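Local coordinates for protein acetamidase (Bacillus halodurans, PDB 2II1) that probably hydrolyses carbon-nitrogen bonds in linear amides and binds calcium ions, at residues Met74-Ile79 with Gly164-Leu169; Lys159-Gly164 with Pro218-Asp223; His225-Ala230 with Arg284-Leu289; Asn245-Leu250 with Met263-Ala268. One frame throughout, in Å; residues are numbered along the deposited sequence.

How the interactions relate
Interactions 1 and 3 are strand pairs of one mixed sheet, in which strands 74-84, 166-170, 219-221, 225-232 and 281-288 lie in that order; in interaction 2 the loop 159-164 packs on strand 219-221, and interaction 4 is in the helical layer beside the sheet. Interactions 1 and 2 share Gly164, and Thr165 OG1 is 2.6 Å from Asp160 O. Interaction 2 meets interaction 3 through the 2.7 Å salt bridge of Asp160 OD2 with Arg284 NH2. Met246 and Leu265 rest on Phe285, the centres of interactions 3 and 4 being about 10 Å apart. The Ile161 side chain is about 11 Å from a bound calcium ion and about 8 Å from the side chain of Asp157, a calcium ligand.

Interaction 1: Met74-Ile79 with Gly164-Leu169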
# COMPACT_ATOMS: atom_id res chain seq x y z
N MSE A 74 -18.06 19.26 -8.08
CA MSE A 74 -16.81 18.57 -8.29
C MSE A 74 -16.52 18.47 -9.77
O MSE A 74 -17.44 18.61 -10.61
CB MSE A 74 -16.78 17.20 -7.59
CG MSE A 74 -17.98 16.31 -7.75
SE MSE A 74 -17.54 14.45 -7.17
CE MSE A 74 -18.77 13.48 -8.39
N LEU A 75 -15.25 18.29 -10.11
CA LEU A 75 -14.90 17.99 -11.50
C LEU A 75 -14.79 16.50 -11.63
O LEU A 75 -14.24 15.83 -10.74
CB LEU A 75 -13.59 18.62 -11.91
CG LEU A 75 -13.56 20.14 -12.05
CD1 LEU A 75 -12.19 20.53 -12.51
CD2 LEU A 75 -14.63 20.68 -13.02
N GLU A 76 -15.33 16.00 -12.73
CA GLU A 76 -15.15 14.62 -13.15
C GLU A 76 -14.22 14.62 -14.36
O GLU A 76 -14.57 15.11 -15.42
CB GLU A 76 -16.49 13.98 -13.49
CG GLU A 76 -16.37 12.58 -14.03
CD GLU A 76 -17.69 12.02 -14.47
OE1 GLU A 76 -18.14 12.37 -15.57
OE2 GLU A 76 -18.28 11.23 -13.73
N ILE A 77 -13.01 14.09 -14.19
CA ILE A 77 -11.97 14.25 -15.20
C ILE A 77 -11.50 12.89 -15.71
O ILE A 77 -10.90 12.11 -14.98
CB ILE A 77 -10.76 15.02 -14.68
CG1 ILE A 77 -11.21 16.37 -14.08
CG2 ILE A 77 -9.74 15.17 -15.83
CD1 ILE A 77 -10.36 16.88 -12.91
N GLU A 78 -11.79 12.65 -16.98
CA GLU A 78 -11.49 11.40 -17.63
C GLU A 78 -10.16 11.50 -18.38
O GLU A 78 -10.03 12.26 -19.32
CB GLU A 78 -12.63 11.10 -18.58
CG GLU A 78 -14.00 11.01 -17.81
CD GLU A 78 -15.18 11.64 -18.54
OE1 GLU A 78 -15.86 10.93 -19.32
OE2 GLU A 78 -15.45 12.85 -18.31
N ILE A 79 -9.16 10.76 -17.92
CA ILE A 79 -7.83 10.77 -18.57
C ILE A 79 -7.95 9.87 -19.80
O ILE A 79 -8.06 8.65 -19.69
CB ILE A 79 -6.66 10.29 -17.62
CG1 ILE A 79 -6.68 11.04 -16.28
CG2 ILE A 79 -5.29 10.51 -18.26
CD1 ILE A 79 -6.50 12.57 -16.38
N GLY A 164 -7.30 6.13 -18.75
CA GLY A 164 -8.51 5.31 -18.51
C GLY A 164 -9.09 5.46 -17.10
O GLY A 164 -10.14 4.89 -16.77
N THR A 165 -8.39 6.24 -16.27
CA THR A 165 -8.84 6.57 -14.91
C THR A 165 -9.67 7.86 -14.96
O THR A 165 -9.38 8.78 -15.75
CB THR A 165 -7.61 6.72 -13.94
OG1 THR A 165 -6.96 5.45 -13.76
CG2 THR A 165 -8.01 7.26 -12.57
N THR A 166 -10.75 7.90 -14.17
CA THR A 166 -11.50 9.13 -13.90
C THR A 166 -11.08 9.68 -12.54
O THR A 166 -11.10 8.95 -11.57
CB THR A 166 -13.00 8.84 -13.87
OG1 THR A 166 -13.39 8.31 -15.14
CG2 THR A 166 -13.78 10.05 -13.61
N VAL A 167 -10.72 10.98 -12.49
CA VAL A 167 -10.27 11.65 -11.29
C VAL A 167 -11.39 12.58 -10.85
O VAL A 167 -12.01 13.23 -11.69
CB VAL A 167 -9.03 12.54 -11.58
CG1 VAL A 167 -8.50 13.16 -10.27
CG2 VAL A 167 -7.97 11.76 -12.26
N TYR A 168 -11.63 12.66 -9.56
CA TYR A 168 -12.61 13.62 -9.02
C TYR A 168 -11.95 14.62 -8.07
O TYR A 168 -11.38 14.21 -7.09
CB TYR A 168 -13.74 12.89 -8.29
CG TYR A 168 -14.46 11.84 -9.12
CD1 TYR A 168 -14.01 10.53 -9.16
CD2 TYR A 168 -15.62 12.15 -9.82
CE1 TYR A 168 -14.66 9.55 -9.91
CE2 TYR A 168 -16.28 11.18 -10.58
CZ TYR A 168 -15.79 9.88 -10.61
OH TYR A 168 -16.44 8.91 -11.34
N LEU A 169 -12.04 15.93 -8.39
CA LEU A 169 -11.49 17.03 -7.56
C LEU A 169 -12.59 18.02 -7.14
O LEU A 169 -13.59 18.14 -7.83
CB LEU A 169 -10.43 17.81 -8.32
CG LEU A 169 -9.15 17.06 -8.66
CD1 LEU A 169 -8.27 17.94 -9.54
CD2 LEU A 169 -8.45 16.61 -7.35
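Ile77 O takes the amide of Val167 in a 2.7 Å bond from N to O, nearly straight at 168°, while Thr166 CA leans on the same oxygen in a CA-H...O contact. The antiparallel ladder runs both ways from there: Leu75 with Leu169 is the other hydrogen-bonded pair, and before the start of strand 166-170 the amides of Ile79 and Gly164 still bond to Thr165 O and Ile79 O. On the face bearing Tyr168, its ring meets two neighbours along the CD2-CE2 side. Met74, a selenomethionine, brings CE to 3.7 Å from Tyr168 CD2; its SE, 5.1 Å from the ring centroid and oblique to it, makes a Met-aromatic contact. Glu76, with CG anti to the backbone N (176°), sets that methylene 3.7 Å from Tyr168 CE2 and 3.6 Å from Thr166 CG2, its carboxylate held by Asn208. With an alanine in place of Tyr168, Met74 CE and Glu76 CG would probably lose their ring contact and border a gap. On the opposite face Ile77 CD1 touches Leu169 CD1 at 4.1 Å, both against Leu178 of strand 176-184. Backbone bonds thus fix the register; one face is aliphatic, while on the other an aromatic ring packs on the methylene of Glu76.

Interaction 2: Lys159-Gly164 with Pro218-Asp223; sequences KDIKPG and PALKTD
Leu220 makes the first contact as 218-223 runs past the loop 159-164. Its CG sits between the backbone N and the carbonyl carbon (chi1 70°), which lifts both methyls toward the loop. CD2 comes 3.7 Å from Ile161 CG1, the two side chains crossing at a slant, and 3.9 Å from Asp160 CB. Asp160 therefore offers Leu220 its methylene, while its OD2 forms a salt bridge with Arg284 NH2. After Lys221, whose side chain leaves the contact to run by Tyr168, Thr222 brings CG2 to 4.4 Å from Asp160 CB, a looser touch. Its OG1 takes the amides of Thr224 and His225, an ST turn that fixes the hydroxyl and leaves the methyl facing the loop. Asp223 ends the walk at the exposed end of the contact, OD1 3.7 Å from Gly164 O: two acceptors, with no bond between them. Lys162 NZ is 7.0 Å from Asp223 OD1, so that any attraction is probably weak. No hydrogen bond joins the two segments, and the contact is held by aliphatic carbon. Ile161 is the centre of an inverse gamma turn, and the whole is a loop folded over the start of a beta-hairpin, 219-221 with 225-232, linking the calcium-bearing part around Asp157 to the large sheet.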
# COMPACT_ATOMS: atom_id res chain seq x y z
N LYS A 159 -0.12 6.61 -8.71
CA LYS A 159 0.14 5.92 -9.96
C LYS A 159 -1.11 5.44 -10.67
O LYS A 159 -1.07 5.09 -11.86
CB LYS A 159 1.17 4.76 -9.76
CG LYS A 159 0.60 3.45 -9.21
CD LYS A 159 1.66 2.36 -9.13
CE LYS A 159 1.07 1.09 -8.56
NZ LYS A 159 2.01 -0.07 -8.51
N ASP A 160 -2.23 5.42 -9.97
CA ASP A 160 -3.51 5.06 -10.58
C ASP A 160 -4.11 6.23 -11.38
O ASP A 160 -5.09 6.04 -12.12
CB ASP A 160 -4.49 4.55 -9.52
CG ASP A 160 -4.12 3.16 -9.02
OD1 ASP A 160 -3.92 2.27 -9.86
OD2 ASP A 160 -4.01 2.94 -7.79
N ILE A 161 -3.51 7.40 -11.26
CA ILE A 161 -3.90 8.55 -12.11
C ILE A 161 -3.19 8.43 -13.45
O ILE A 161 -2.12 9.00 -13.67
CB ILE A 161 -3.63 9.90 -11.42
CG1 ILE A 161 -4.36 9.96 -10.07
CG2 ILE A 161 -4.12 11.09 -12.28
CD1 ILE A 161 -4.29 11.34 -9.40
N LYS A 162 -3.82 7.65 -14.33
CA LYS A 162 -3.21 7.12 -15.54
C LYS A 162 -4.28 7.02 -16.59
O LYS A 162 -5.43 7.27 -16.30
CB LYS A 162 -2.58 5.74 -15.29
CG LYS A 162 -3.53 4.64 -14.98
CD LYS A 162 -2.79 3.47 -14.35
CE LYS A 162 -3.73 2.31 -14.08
NZ LYS A 162 -4.61 1.97 -15.23
N PRO A 163 -3.91 6.67 -17.82
CA PRO A 163 -4.94 6.65 -18.84
C PRO A 163 -6.07 5.68 -18.50
O PRO A 163 -5.81 4.56 -18.00
CB PRO A 163 -4.17 6.23 -20.10
CG PRO A 163 -2.80 6.57 -19.84
CD PRO A 163 -2.61 6.27 -18.37
N GLY A 164 -7.30 6.13 -18.75
CA GLY A 164 -8.51 5.31 -18.51
C GLY A 164 -9.09 5.46 -17.10
O GLY A 164 -10.14 4.89 -16.77
N PRO A 218 -9.82 14.25 -2.76
CA PRO A 218 -9.87 13.70 -4.10
C PRO A 218 -10.27 12.25 -4.13
O PRO A 218 -10.17 11.55 -3.12
CB PRO A 218 -8.43 13.91 -4.62
CG PRO A 218 -7.85 14.97 -3.71
CD PRO A 218 -8.45 14.64 -2.40
N ALA A 219 -10.68 11.79 -5.31
CA ALA A 219 -10.99 10.39 -5.46
C ALA A 219 -10.79 9.97 -6.89
O ALA A 219 -10.71 10.78 -7.82
CB ALA A 219 -12.43 10.11 -5.02
N LEU A 220 -10.73 8.67 -7.08
CA LEU A 220 -10.61 8.15 -8.41
C LEU A 220 -11.32 6.83 -8.62
O LEU A 220 -11.52 6.05 -7.70
CB LEU A 220 -9.11 8.11 -8.81
CG LEU A 220 -8.14 7.12 -8.18
CD1 LEU A 220 -8.43 5.76 -8.88
CD2 LEU A 220 -6.69 7.58 -8.41
N LYS A 221 -11.64 6.57 -9.88
CA LYS A 221 -12.21 5.30 -10.34
C LYS A 221 -11.41 4.84 -11.55
O LYS A 221 -11.15 5.65 -12.45
CB LYS A 221 -13.69 5.49 -10.64
CG LYS A 221 -14.32 4.52 -11.63
CD LYS A 221 -15.81 4.72 -11.73
CE LYS A 221 -16.18 5.91 -12.61
NZ LYS A 221 -17.52 5.72 -13.30
N THR A 222 -10.96 3.57 -11.51
CA THR A 222 -10.27 2.91 -12.61
C THR A 222 -11.33 2.04 -13.32
O THR A 222 -12.51 2.15 -13.02
CB THR A 222 -9.13 2.01 -12.10
OG1 THR A 222 -9.68 0.94 -11.29
CG2 THR A 222 -8.12 2.81 -11.29
N ASP A 223 -10.91 1.18 -14.24
CA ASP A 223 -11.82 0.20 -14.83
C ASP A 223 -12.38 -0.82 -13.81
O ASP A 223 -13.37 -1.45 -14.08
CB ASP A 223 -11.13 -0.57 -15.97
CG ASP A 223 -11.14 0.18 -17.31
OD1 ASP A 223 -11.25 1.44 -17.33
OD2 ASP A 223 -11.00 -0.50 -18.35

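Interaction 3: His225-Ala230 with Arg284-Leu289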
# COMPACT_ATOMS: atom_id res chain seq x y z
N HIS A 225 -11.85 -0.49 -9.88
CA HIS A 225 -11.88 -0.02 -8.49
C HIS A 225 -12.24 1.43 -8.37
O HIS A 225 -12.08 2.20 -9.30
CB HIS A 225 -10.54 -0.24 -7.81
CG HIS A 225 -10.23 -1.67 -7.54
ND1 HIS A 225 -9.75 -2.50 -8.52
CD2 HIS A 225 -10.37 -2.43 -6.43
CE1 HIS A 225 -9.59 -3.71 -8.02
NE2 HIS A 225 -9.97 -3.69 -6.76
N PHE A 226 -12.73 1.78 -7.19
CA PHE A 226 -12.95 3.15 -6.80
C PHE A 226 -12.03 3.40 -5.60
O PHE A 226 -11.82 2.50 -4.78
CB PHE A 226 -14.43 3.37 -6.43
CG PHE A 226 -14.71 4.71 -5.86
CD1 PHE A 226 -14.81 5.81 -6.70
CD2 PHE A 226 -14.78 4.90 -4.50
CE1 PHE A 226 -14.99 7.06 -6.16
CE2 PHE A 226 -14.99 6.14 -3.97
CZ PHE A 226 -15.09 7.21 -4.79
N MSE A 227 -11.43 4.58 -5.53
CA MSE A 227 -10.52 4.88 -4.42
C MSE A 227 -10.69 6.26 -3.89
O MSE A 227 -10.79 7.21 -4.65
CB MSE A 227 -9.07 4.79 -4.89
CG MSE A 227 -8.82 3.62 -5.77
SE MSE A 227 -6.93 3.53 -6.16
CE MSE A 227 -7.14 2.26 -7.66
N THR A 228 -10.65 6.34 -2.56
CA THR A 228 -10.58 7.60 -1.84
C THR A 228 -9.12 7.94 -1.50
O THR A 228 -8.34 7.10 -1.08
CB THR A 228 -11.50 7.60 -0.58
OG1 THR A 228 -11.20 6.48 0.27
CG2 THR A 228 -12.99 7.54 -1.02
N ILE A 229 -8.76 9.19 -1.74
CA ILE A 229 -7.42 9.73 -1.50
C ILE A 229 -7.39 10.76 -0.34
O ILE A 229 -8.25 11.67 -0.24
CB ILE A 229 -6.89 10.39 -2.79
CG1 ILE A 229 -6.88 9.38 -3.93
CG2 ILE A 229 -5.48 10.89 -2.59
CD1 ILE A 229 -6.70 9.99 -5.29
N ALA A 230 -6.39 10.64 0.52
CA ALA A 230 -6.17 11.64 1.56
C ALA A 230 -4.69 11.93 1.75
O ALA A 230 -3.84 11.05 1.58
CB ALA A 230 -6.83 11.23 2.88
N ARG A 284 -4.25 5.99 -0.25
CA ARG A 284 -5.59 5.75 -0.84
C ARG A 284 -6.21 4.46 -0.39
O ARG A 284 -5.52 3.45 -0.26
CB ARG A 284 -5.61 5.83 -2.39
CG ARG A 284 -4.70 4.89 -3.13
CD ARG A 284 -4.32 5.46 -4.50
NE ARG A 284 -3.68 4.43 -5.33
CZ ARG A 284 -2.42 4.04 -5.22
NH1 ARG A 284 -1.62 4.58 -4.33
NH2 ARG A 284 -1.94 3.08 -6.00
N PHE A 285 -7.52 4.49 -0.15
CA PHE A 285 -8.27 3.26 0.10
C PHE A 285 -9.05 2.91 -1.14
O PHE A 285 -9.84 3.73 -1.63
CB PHE A 285 -9.24 3.38 1.29
CG PHE A 285 -9.64 2.04 1.82
CD1 PHE A 285 -10.64 1.30 1.22
CD2 PHE A 285 -8.92 1.47 2.85
CE1 PHE A 285 -10.94 0.02 1.68
CE2 PHE A 285 -9.23 0.24 3.32
CZ PHE A 285 -10.25 -0.49 2.73
N SER A 286 -8.89 1.65 -1.56
CA SER A 286 -9.44 1.13 -2.80
C SER A 286 -10.40 -0.05 -2.56
O SER A 286 -10.06 -1.01 -1.82
CB SER A 286 -8.30 0.70 -3.71
OG SER A 286 -8.75 0.05 -4.87
N LEU A 287 -11.59 0.04 -3.16
CA LEU A 287 -12.55 -1.06 -3.14
C LEU A 287 -13.10 -1.34 -4.57
O LEU A 287 -13.40 -0.41 -5.31
CB LEU A 287 -13.67 -0.72 -2.18
CG LEU A 287 -14.72 -1.78 -1.90
CD1 LEU A 287 -14.16 -2.98 -1.04
CD2 LEU A 287 -15.92 -1.12 -1.24
N ALA A 288 -13.27 -2.63 -4.90
CA ALA A 288 -13.76 -3.09 -6.21
C ALA A 288 -15.14 -2.54 -6.56
O ALA A 288 -16.05 -2.53 -5.73
CB ALA A 288 -13.78 -4.61 -6.25
N LEU A 289 -15.31 -2.08 -7.81
CA LEU A 289 -16.56 -1.41 -8.22
C LEU A 289 -17.75 -2.37 -8.17
O LEU A 289 -18.90 -1.95 -8.02
CB LEU A 289 -16.44 -0.83 -9.63
CG LEU A 289 -15.41 0.27 -9.88
CD1 LEU A 289 -15.14 0.34 -11.39
CD2 LEU A 289 -15.88 1.58 -9.34
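Met227, a selenomethionine in the crystal, lies alongside Arg284 with both chains pointing the same way. SE is 3.5 Å from Arg284 NE, at the edge of the guanidinium and near its plane. Arg284 gets there with CG between the backbone N and the carbonyl carbon (chi1 58°) and an extended chain to NE; Met227 CG meanwhile packs 3.6 Å from Ser286 CB. At the start of 225-230 the His225 ring lies obliquely against the neighbouring strand, CD2 3.3 Å from Ser286 OG and as close to Ala288 N. Leu289 folds back over the strand end, its CG 3.6 Å from His225 N and its CD2 3.7 Å from Phe226 CB. The antiparallel backbone between is bonded at Phe226 with Leu287 and at Thr228 with Phe285; the bond from Phe226 N to Leu287 O, 3.0 Å, is almost perfectly straight (178°). On the face of Phe226 and Thr228, Thr228 OG1 bonds to Ala242 O of helix 235-253, and Phe285 and Leu287 lie under helix 258-268. The buried cation of Arg284 is matched by salt bridges to Asp160 and Asp189, so its charge is probably well compensated, while the Met227 chain gives it an apolar flank.

Interaction 4: Asn245-Leu250 with Met263-Ala268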
# COMPACT_ATOMS: atom_id res chain seq x y z
N ASN A 245 -12.79 8.18 4.89
CA ASN A 245 -13.51 8.74 3.70
C ASN A 245 -14.30 7.70 2.92
O ASN A 245 -15.45 7.93 2.49
CB ASN A 245 -12.54 9.44 2.75
CG ASN A 245 -11.98 10.74 3.31
OD1 ASN A 245 -12.31 11.13 4.42
ND2 ASN A 245 -11.13 11.42 2.52
N MSE A 246 -13.68 6.55 2.73
CA MSE A 246 -14.39 5.41 2.13
C MSE A 246 -15.54 4.97 3.03
O MSE A 246 -16.68 4.85 2.60
CB MSE A 246 -13.42 4.25 1.86
CG MSE A 246 -14.07 3.12 1.08
SE MSE A 246 -14.73 3.68 -0.69
CE MSE A 246 -12.93 3.65 -1.41
N ALA A 247 -15.23 4.73 4.30
CA ALA A 247 -16.22 4.16 5.23
C ALA A 247 -17.45 5.08 5.46
O ALA A 247 -18.59 4.62 5.56
CB ALA A 247 -15.51 3.81 6.57
N THR A 248 -17.21 6.39 5.58
CA THR A 248 -18.30 7.34 5.82
C THR A 248 -19.08 7.53 4.52
O THR A 248 -20.29 7.69 4.58
CB THR A 248 -17.83 8.70 6.39
OG1 THR A 248 -16.93 9.34 5.48
CG2 THR A 248 -17.13 8.54 7.75
N PHE A 249 -18.41 7.51 3.38
CA PHE A 249 -19.11 7.48 2.06
C PHE A 249 -20.12 6.31 1.91
O PHE A 249 -21.30 6.50 1.62
CB PHE A 249 -18.08 7.45 0.91
CG PHE A 249 -18.69 7.17 -0.44
CD1 PHE A 249 -19.81 7.87 -0.87
CD2 PHE A 249 -18.14 6.22 -1.27
CE1 PHE A 249 -20.38 7.59 -2.14
CE2 PHE A 249 -18.69 5.94 -2.52
CZ PHE A 249 -19.82 6.64 -2.95
N LEU A 250 -19.61 5.09 2.08
CA LEU A 250 -20.41 3.87 2.04
C LEU A 250 -21.57 3.89 3.06
O LEU A 250 -22.69 3.50 2.74
CB LEU A 250 -19.49 2.65 2.31
CG LEU A 250 -18.82 1.92 1.15
CD1 LEU A 250 -18.02 0.70 1.65
CD2 LEU A 250 -19.83 1.48 0.12
N MSE A 263 -16.44 -3.40 8.31
CA MSE A 263 -16.22 -4.83 8.10
C MSE A 263 -15.98 -5.13 6.62
O MSE A 263 -15.10 -5.92 6.27
CB MSE A 263 -17.41 -5.64 8.60
CG MSE A 263 -17.46 -5.74 10.07
SE MSE A 263 -18.99 -6.75 10.63
CE MSE A 263 -18.70 -6.60 12.62
N LEU A 264 -16.74 -4.48 5.77
CA LEU A 264 -16.56 -4.70 4.34
C LEU A 264 -15.16 -4.24 3.91
O LEU A 264 -14.51 -4.96 3.16
CB LEU A 264 -17.65 -4.02 3.51
CG LEU A 264 -17.51 -4.27 2.01
CD1 LEU A 264 -17.76 -5.73 1.64
CD2 LEU A 264 -18.41 -3.32 1.19
N LEU A 265 -14.72 -3.08 4.40
CA LEU A 265 -13.42 -2.51 4.05
C LEU A 265 -12.26 -3.38 4.57
O LEU A 265 -11.33 -3.69 3.82
CB LEU A 265 -13.26 -1.09 4.64
CG LEU A 265 -14.20 0.03 4.13
CD1 LEU A 265 -13.67 1.42 4.52
CD2 LEU A 265 -14.42 -0.08 2.66
N SER A 266 -12.32 -3.72 5.85
CA SER A 266 -11.33 -4.58 6.49
C SER A 266 -11.23 -5.93 5.79
O SER A 266 -10.14 -6.51 5.65
CB SER A 266 -11.68 -4.75 7.95
OG SER A 266 -10.52 -4.96 8.72
N GLY A 267 -12.38 -6.45 5.34
CA GLY A 267 -12.41 -7.74 4.67
C GLY A 267 -12.14 -7.78 3.17
O GLY A 267 -11.68 -8.81 2.65
N ALA A 268 -12.45 -6.70 2.46
CA ALA A 268 -12.53 -6.74 0.99
C ALA A 268 -11.78 -5.58 0.33
O ALA A 268 -11.54 -5.62 -0.85
CB ALA A 268 -14.03 -6.67 0.58
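Leu265 fills the tight part of the contact, its two methyls divided between neighbours on helix 235-253. CD1 abuts Ala247 CB at 3.6 Å, and CD2 is equally close to Met246 CG. With CG anti to the carbonyl carbon (chi1 -65°), the isobutyl group reaches straight across to the other helix. CD2 also meets Leu250 CD1 at 3.8 Å, the two leucines sliding past each other in opposite directions. Met246, a selenomethionine, presents only CB and CG to Leu265; its chain then bends at chi2 and chi3 and carries its SE-CE end onto the sheet, against Phe226, Thr228 and Phe285. The looser part is at Leu250 and Leu264, which cross at about a right angle and touch only through Leu250 CD1 and Leu264 CD2, 4.1 Å apart. No hydrogen bond crosses, and the axes stay 10.4 Å apart at an angle of 131°, so the meeting is confined to a small patch. Asn245 and Thr248 are partly exposed and take no part in it. Trimming Leu265 to a serine is likely to leave Ala247 CB and Met246 CG without their partner and open a gap between the helices. The second subunit also meets these helices: its Leu99 packs on Ala247, and Ser266 OG bonds to Leu193 N and Cys195 O of the second subunit. The arrangement is one of two consecutive helices, joined by a short link, packed on strands 225-232 and 281-288 of the sheet.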